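PDB 3PWX: putative flagellar hook-associated protein from Vibrio parahaemolyticus, which probably serves as a structural component of the bacterial flagellum. Local coordinates for residues Glu17-Ala22 with Leu216-Val221; Val127-Val130 with Val134-Asp137. All blocks are in the same frame, centred on the assembly; numbering follows the deposited sequence.

Contact 1 of 2, residues Glu17-Ala22 with Leu216-Val221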
ATOM      1  N   GLU A  17      17.087  -2.512 -20.439  1.00 72.65           N
ATOM      2  CA  GLU A  17      16.270  -3.699 -20.559  1.00 72.11           C
ATOM      3  C   GLU A  17      15.704  -4.136 -19.206  1.00 70.98           C
ATOM      4  O   GLU A  17      14.485  -4.444 -19.095  1.00 69.26           O
ATOM      5  CB  GLU A  17      17.022  -4.858 -21.194  1.00 73.21           C
ATOM      6  CG  GLU A  17      16.792  -5.063 -22.684  1.00 77.64           C
ATOM      7  CD  GLU A  17      17.836  -6.026 -23.350  1.00 85.64           C
ATOM      8  OE1 GLU A  17      18.534  -6.835 -22.648  1.00 84.94           O
ATOM      9  OE2 GLU A  17      17.990  -5.955 -24.599  1.00 88.89           O
ATOM     10  N   ARG A  18      16.589  -4.184 -18.204  1.00 70.69           N
ATOM     11  CA  ARG A  18      16.235  -4.548 -16.830  1.00 69.57           C
ATOM     12  C   ARG A  18      15.247  -3.563 -16.191  1.00 68.85           C
ATOM     13  O   ARG A  18      14.396  -3.984 -15.411  1.00 67.96           O
ATOM     14  CB  ARG A  18      17.471  -4.647 -15.970  1.00 69.49           C
ATOM     15  CG  ARG A  18      17.200  -4.684 -14.488  1.00 70.08           C
ATOM     16  CD  ARG A  18      18.526  -4.771 -13.723  1.00 75.52           C
ATOM     17  NE  ARG A  18      18.403  -5.360 -12.386  1.00 75.39           N
ATOM     18  CZ  ARG A  18      19.406  -5.936 -11.718  1.00 76.64           C
ATOM     19  NH1 ARG A  18      20.612  -6.064 -12.256  1.00 77.84           N
ATOM     20  NH2 ARG A  18      19.196  -6.443 -10.515  1.00 77.38           N
ATOM     21  N   GLU A  19      15.367  -2.273 -16.508  1.00 69.75           N
ATOM     22  CA  GLU A  19      14.416  -1.277 -16.023  1.00 70.21           C
ATOM     23  C   GLU A  19      13.089  -1.419 -16.762  1.00 69.17           C
ATOM     24  O   GLU A  19      12.017  -1.318 -16.164  1.00 68.77           O
ATOM     25  CB  GLU A  19      14.963   0.147 -16.134  1.00 72.11           C
ATOM     26  CG  GLU A  19      14.024   1.237 -15.530  1.00 75.72           C
ATOM     27  CD  GLU A  19      14.561   2.686 -15.660  1.00 84.82           C
ATOM     28  OE1 GLU A  19      15.785   2.891 -15.991  1.00 89.96           O
ATOM     29  OE2 GLU A  19      13.759   3.633 -15.410  1.00 84.91           O
ATOM     30  N   ASN A  20      13.159  -1.686 -18.057  1.00 69.43           N
ATOM     31  CA  ASN A  20      11.969  -1.979 -18.844  1.00 68.81           C
ATOM     32  C   ASN A  20      11.218  -3.208 -18.342  1.00 66.36           C
ATOM     33  O   ASN A  20      10.005  -3.179 -18.196  1.00 66.11           O
ATOM     34  CB  ASN A  20      12.349  -2.110 -20.314  1.00 71.13           C
ATOM     35  CG  ASN A  20      11.308  -1.579 -21.228  1.00 73.10           C
ATOM     36  OD1 ASN A  20      10.109  -1.789 -21.017  1.00 80.98           O
ATOM     37  ND2 ASN A  20      11.742  -0.892 -22.269  1.00 76.25           N
ATOM     38  N   SER A  21      11.941  -4.259 -18.007  1.00 65.89           N
ATOM     39  CA  SER A  21      11.352  -5.470 -17.451  1.00 64.49           C
ATOM     40  C   SER A  21      10.721  -5.277 -16.056  1.00 63.77           C
ATOM     41  O   SER A  21       9.695  -5.914 -15.746  1.00 64.82           O
ATOM     42  CB  SER A  21      12.381  -6.590 -17.390  1.00 65.04           C
ATOM     43  OG  SER A  21      12.063  -7.510 -16.354  1.00 63.52           O
ATOM     44  N   ALA A  22      11.297  -4.403 -15.232  1.00 62.87           N
ATOM     45  CA  ALA A  22      10.704  -4.089 -13.934  1.00 62.22           C
ATOM     46  C   ALA A  22       9.321  -3.423 -14.103  1.00 61.72           C
ATOM     47  O   ALA A  22       8.315  -3.944 -13.613  1.00 61.52           O
ATOM     48  CB  ALA A  22      11.647  -3.220 -13.105  1.00 62.57           C
ATOM     49  N   LEU A 216       7.870   4.951 -22.019  1.00 77.99           N
ATOM     50  CA  LEU A 216       8.210   5.760 -23.192  1.00 80.13           C
ATOM     51  C   LEU A 216       9.653   6.189 -23.195  1.00 80.68           C
ATOM     52  O   LEU A 216      10.378   5.915 -24.155  1.00 81.44           O
ATOM     53  CB  LEU A 216       7.361   7.013 -23.304  1.00 81.40           C
ATOM     54  CG  LEU A 216       6.465   7.008 -24.522  1.00 83.63           C
ATOM     55  CD1 LEU A 216       5.448   8.147 -24.390  1.00 86.23           C
ATOM     56  CD2 LEU A 216       7.282   7.087 -25.816  1.00 84.12           C
ATOM     57  N   PHE A 217      10.049   6.883 -22.125  1.00 80.40           N
ATOM     58  CA  PHE A 217      11.357   7.512 -22.062  1.00 81.14           C
ATOM     59  C   PHE A 217      12.316   6.413 -22.265  1.00 80.31           C
ATOM     60  O   PHE A 217      13.195   6.553 -23.089  1.00 81.65           O
ATOM     61  CB  PHE A 217      11.627   8.234 -20.739  1.00 81.42           C
ATOM     62  CG  PHE A 217      10.600   9.279 -20.398  1.00 83.24           C
ATOM     63  CD1 PHE A 217      10.388  10.391 -21.242  1.00 85.94           C
ATOM     64  CD2 PHE A 217       9.801   9.151 -19.245  1.00 82.61           C
ATOM     65  CE1 PHE A 217       9.409  11.340 -20.940  1.00 83.95           C
ATOM     66  CE2 PHE A 217       8.825  10.124 -18.934  1.00 80.66           C
ATOM     67  CZ  PHE A 217       8.636  11.205 -19.785  1.00 81.83           C
ATOM     68  N   VAL A 218      12.092   5.294 -21.570  1.00 78.31           N
ATOM     69  CA  VAL A 218      12.936   4.109 -21.701  1.00 78.19           C
ATOM     70  C   VAL A 218      13.014   3.562 -23.122  1.00 79.46           C
ATOM     71  O   VAL A 218      14.107   3.400 -23.609  1.00 80.34           O
ATOM     72  CB  VAL A 218      12.633   3.003 -20.639  1.00 76.36           C
ATOM     73  CG1 VAL A 218      13.577   1.794 -20.785  1.00 74.57           C
ATOM     74  CG2 VAL A 218      12.790   3.565 -19.222  1.00 76.59           C
ATOM     75  N   ASP A 219      11.896   3.281 -23.791  1.00 80.84           N
ATOM     76  CA  ASP A 219      11.951   2.884 -25.217  1.00 83.50           C
ATOM     77  C   ASP A 219      12.696   3.883 -26.126  1.00 86.43           C
ATOM     78  O   ASP A 219      13.477   3.450 -26.979  1.00 88.12           O
ATOM     79  CB  ASP A 219      10.574   2.662 -25.826  1.00 83.64           C
ATOM     80  CG  ASP A 219       9.841   1.462 -25.266  1.00 83.98           C
ATOM     81  OD1 ASP A 219      10.451   0.434 -24.908  1.00 83.52           O
ATOM     82  OD2 ASP A 219       8.583   1.561 -25.209  1.00 88.74           O
ATOM     83  N   LYS A 220      12.452   5.189 -25.953  1.00 87.55           N
ATOM     84  CA  LYS A 220      13.107   6.220 -26.753  1.00 90.88           C
ATOM     85  C   LYS A 220      14.629   6.225 -26.592  1.00 92.08           C
ATOM     86  O   LYS A 220      15.359   6.049 -27.563  1.00 93.91           O
ATOM     87  CB  LYS A 220      12.576   7.601 -26.407  1.00 91.88           C
ATOM     88  CG  LYS A 220      13.210   8.678 -27.240  1.00 95.97           C
ATOM     89  CD  LYS A 220      13.652   9.837 -26.380  1.00100.05           C
ATOM     90  CE  LYS A 220      14.729  10.635 -27.099  1.00105.94           C
ATOM     91  NZ  LYS A 220      14.452  12.100 -27.057  1.00109.35           N
ATOM     92  N   VAL A 221      15.096   6.437 -25.362  1.00 91.66           N
ATOM     93  CA  VAL A 221      16.512   6.390 -25.030  1.00 92.27           C
ATOM     94  C   VAL A 221      17.119   5.066 -25.481  1.00 92.61           C
ATOM     95  O   VAL A 221      18.271   5.035 -25.944  1.00 93.70           O
ATOM     96  CB  VAL A 221      16.780   6.649 -23.508  1.00 91.73           C
ATOM     97  CG1 VAL A 221      18.266   6.563 -23.180  1.00 90.39           C
ATOM     98  CG2 VAL A 221      16.219   8.024 -23.066  1.00 91.70           C
TER
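The amide of Asn20 and the carboxylate of Asp219 face each other with their planes 36° apart, while the methyl groups of Val218 lie against flat groups. Asn20 ND2 donates a fairly straight hydrogen bond to Asp219 OD1 at 3.2 Å. The acceptor lies almost in the amide plane, as suits the trigonal nitrogen, but the donor reaches the carboxylate from above its plane. Val218 CG1 lies obliquely above the amide, off its outline beside the nitrogen, 3.6 Å from Asn20 ND2. The other methyl, Val218 CG2, rests against a face of the Glu19 carboxylate, 3.9 Å from Glu19 OE2. Glu19 gets there with CG anti to the backbone nitrogen (chi1 -176°) and its chain extended. Valine suits the middle of the contact because its two short branches can touch two neighbours of the facing helix. Asp219 suits the margin: OD1 accepts the hydrogen bond from the Asn20 amide while OD2 forms a salt bridge with Lys215, one turn earlier. The axes of the two short segments run nearly antiparallel, at 154°, and come no closer than 10.1 Å, a separation bridged by side chains. The contact thus joins helix 7-61, near the start of its predicted coiled coil, to the C-terminal part of helix 172-223; Leu16, just before 17-22 on helix 7-61, also packs on Val218 and Val221.

Contact 2 of 2, residues Val127-Val130 with Val134-Asp137; sequences VVTV and VTMD
Val130 packs on both Val134 and Met136, and its branches divide the work. From CB, CG1 extends to Met136 CB, 4.1 Å away, whereas CG2 meets the neighbouring strand at two points: the carbonyl oxygen of Val134 and, 4.0 Å off, Val134 CG1. A chi1 of -60° places CG2 between the backbone nitrogen and carbonyl carbon, directing the two methyls to different partners. The backbones form an antiparallel ladder. Val128 and Met136 are a hydrogen-bonded pair, Val128 N reaching Met136 O at 3.0 Å and Met136 N reaching Val128 O at 2.7 Å; Val130 N adds a bond to Val134 O at 2.9 Å. On the face carrying Val127, Thr129, Thr135 and Asp137, Val127 CB lies 3.9 Å from Thr135 CB. The beta-branched residues suit extended strands, and the bent chain of Met136 (selenomethionine here) packs on Arg200 and Leu204 of helix 172-223 and on Leu33 of helix 7-61. Strand 134-137 also pairs antiparallel with its counterpart in the second subunit, where the two Thr135 OG1 atoms make a weak hydrogen bond. Backbone polarity is thus spent on both edges of that strand, while Val134 packs on Met207 and on Met136 of the second subunit.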
ATOM      1  N   VAL A 127      -1.519  -7.194   0.606  1.00 53.40           N
ATOM      2  CA  VAL A 127      -0.968  -6.126  -0.219  1.00 53.38           C
ATOM      3  C   VAL A 127      -0.337  -6.699  -1.485  1.00 53.33           C
ATOM      4  O   VAL A 127       0.151  -7.863  -1.534  1.00 53.57           O
ATOM      5  CB  VAL A 127       0.150  -5.345   0.525  1.00 54.07           C
ATOM      6  CG1 VAL A 127      -0.338  -4.873   1.898  1.00 54.38           C
ATOM      7  CG2 VAL A 127       1.393  -6.175   0.644  1.00 54.61           C
ATOM      8  N   VAL A 128      -0.282  -5.825  -2.473  1.00 53.19           N
ATOM      9  CA  VAL A 128       0.391  -6.040  -3.735  1.00 53.26           C
ATOM     10  C   VAL A 128       1.264  -4.831  -4.012  1.00 53.62           C
ATOM     11  O   VAL A 128       0.821  -3.641  -3.850  1.00 53.65           O
ATOM     12  CB  VAL A 128      -0.706  -6.195  -4.840  1.00 52.87           C
ATOM     13  CG1 VAL A 128      -0.230  -5.777  -6.229  1.00 53.03           C
ATOM     14  CG2 VAL A 128      -1.159  -7.615  -4.849  1.00 52.83           C
ATOM     15  N   THR A 129       2.482  -5.122  -4.460  1.00 54.00           N
ATOM     16  CA  THR A 129       3.492  -4.103  -4.826  1.00 54.50           C
ATOM     17  C   THR A 129       3.208  -3.604  -6.238  1.00 54.35           C
ATOM     18  O   THR A 129       3.098  -4.410  -7.170  1.00 54.17           O
ATOM     19  CB  THR A 129       4.869  -4.686  -4.782  1.00 55.03           C
ATOM     20  OG1 THR A 129       5.135  -5.014  -3.421  1.00 55.37           O
ATOM     21  CG2 THR A 129       5.936  -3.668  -5.249  1.00 55.64           C
ATOM     22  N   VAL A 130       3.100  -2.292  -6.409  1.00 54.61           N
ATOM     23  CA  VAL A 130       2.601  -1.809  -7.637  1.00 54.57           C
ATOM     24  C   VAL A 130       3.549  -0.783  -8.255  1.00 55.27           C
ATOM     25  O   VAL A 130       3.270  -0.292  -9.353  1.00 55.44           O
ATOM     26  CB  VAL A 130       1.144  -1.236  -7.468  1.00 54.29           C
ATOM     27  CG1 VAL A 130       0.175  -2.337  -6.952  1.00 53.65           C
ATOM     28  CG2 VAL A 130       1.103  -0.003  -6.558  1.00 54.73           C
ATOM     29  N   VAL A 134       5.992   0.776  -3.200  1.00 57.74           N
ATOM     30  CA  VAL A 134       4.637   1.186  -3.044  1.00 57.27           C
ATOM     31  C   VAL A 134       3.709  -0.031  -3.041  1.00 56.19           C
ATOM     32  O   VAL A 134       3.680  -0.783  -4.016  1.00 55.64           O
ATOM     33  CB  VAL A 134       4.201   2.143  -4.209  1.00 57.34           C
ATOM     34  CG1 VAL A 134       2.711   2.617  -4.013  1.00 56.98           C
ATOM     35  CG2 VAL A 134       5.221   3.310  -4.393  1.00 58.58           C
ATOM     36  N   THR A 135       2.910  -0.203  -1.988  1.00 55.99           N
ATOM     37  CA  THR A 135       1.969  -1.304  -1.983  1.00 55.10           C
ATOM     38  C   THR A 135       0.543  -0.823  -1.959  1.00 54.69           C
ATOM     39  O   THR A 135       0.216   0.245  -1.421  1.00 55.15           O
ATOM     40  CB  THR A 135       2.153  -2.221  -0.780  1.00 55.21           C
ATOM     41  OG1 THR A 135       1.694  -1.513   0.371  1.00 55.89           O
ATOM     42  CG2 THR A 135       3.609  -2.637  -0.614  1.00 55.86           C
HETATM   43  N   MSE A 136      -0.323  -1.608  -2.562  1.00 53.96           N
HETATM   44  CA  MSE A 136      -1.753  -1.238  -2.558  1.00 53.61           C
HETATM   45  C   MSE A 136      -2.503  -2.385  -1.882  1.00 53.11           C
HETATM   46  O   MSE A 136      -2.167  -3.566  -2.137  1.00 52.90           O
HETATM   47  CB  MSE A 136      -2.241  -1.034  -3.968  1.00 53.41           C
HETATM   48  CG  MSE A 136      -3.723  -1.236  -4.129  1.00 57.06           C
HETATM   49 SE   MSE A 136      -4.654   0.459  -3.646  1.00 68.38          SE
HETATM   50  CE  MSE A 136      -3.383   1.538  -4.780  1.00 65.46           C
ATOM     51  N   ASP A 137      -3.443  -2.079  -0.984  1.00 53.07           N
ATOM     52  CA  ASP A 137      -4.217  -3.136  -0.308  1.00 52.70           C
ATOM     53  C   ASP A 137      -5.163  -3.747  -1.305  1.00 52.20           C
ATOM     54  O   ASP A 137      -5.763  -3.047  -2.086  1.00 52.15           O
ATOM     55  CB  ASP A 137      -4.965  -2.591   0.919  1.00 52.88           C
ATOM     56  CG  ASP A 137      -4.003  -2.011   2.002  1.00 54.74           C
ATOM     57  OD1 ASP A 137      -2.762  -2.349   2.048  1.00 54.27           O
ATOM     58  OD2 ASP A 137      -4.505  -1.211   2.836  1.00 59.49           O
TER

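How the contacts relate
Contact 2 is nested along the chain inside the loop closed by contact 1. Their centres are 22 Å apart and their nearest atoms about 8 Å, so they do not touch, but the same two long helices link them. Helix 7-61 supplies 17-22 to contact 1 and, further on, Tyr26, Ile30 and Leu33 to the hairpin; helix 172-223 brings Arg200, Leu204 and Met207 to the hairpin before reaching 216-221. Contact 1 joins helix to helix within one chain, whereas contact 2 builds a hairpin against both helices and continues into the second subunit. Both lie away from His97, seen to bind magnesium in this protein.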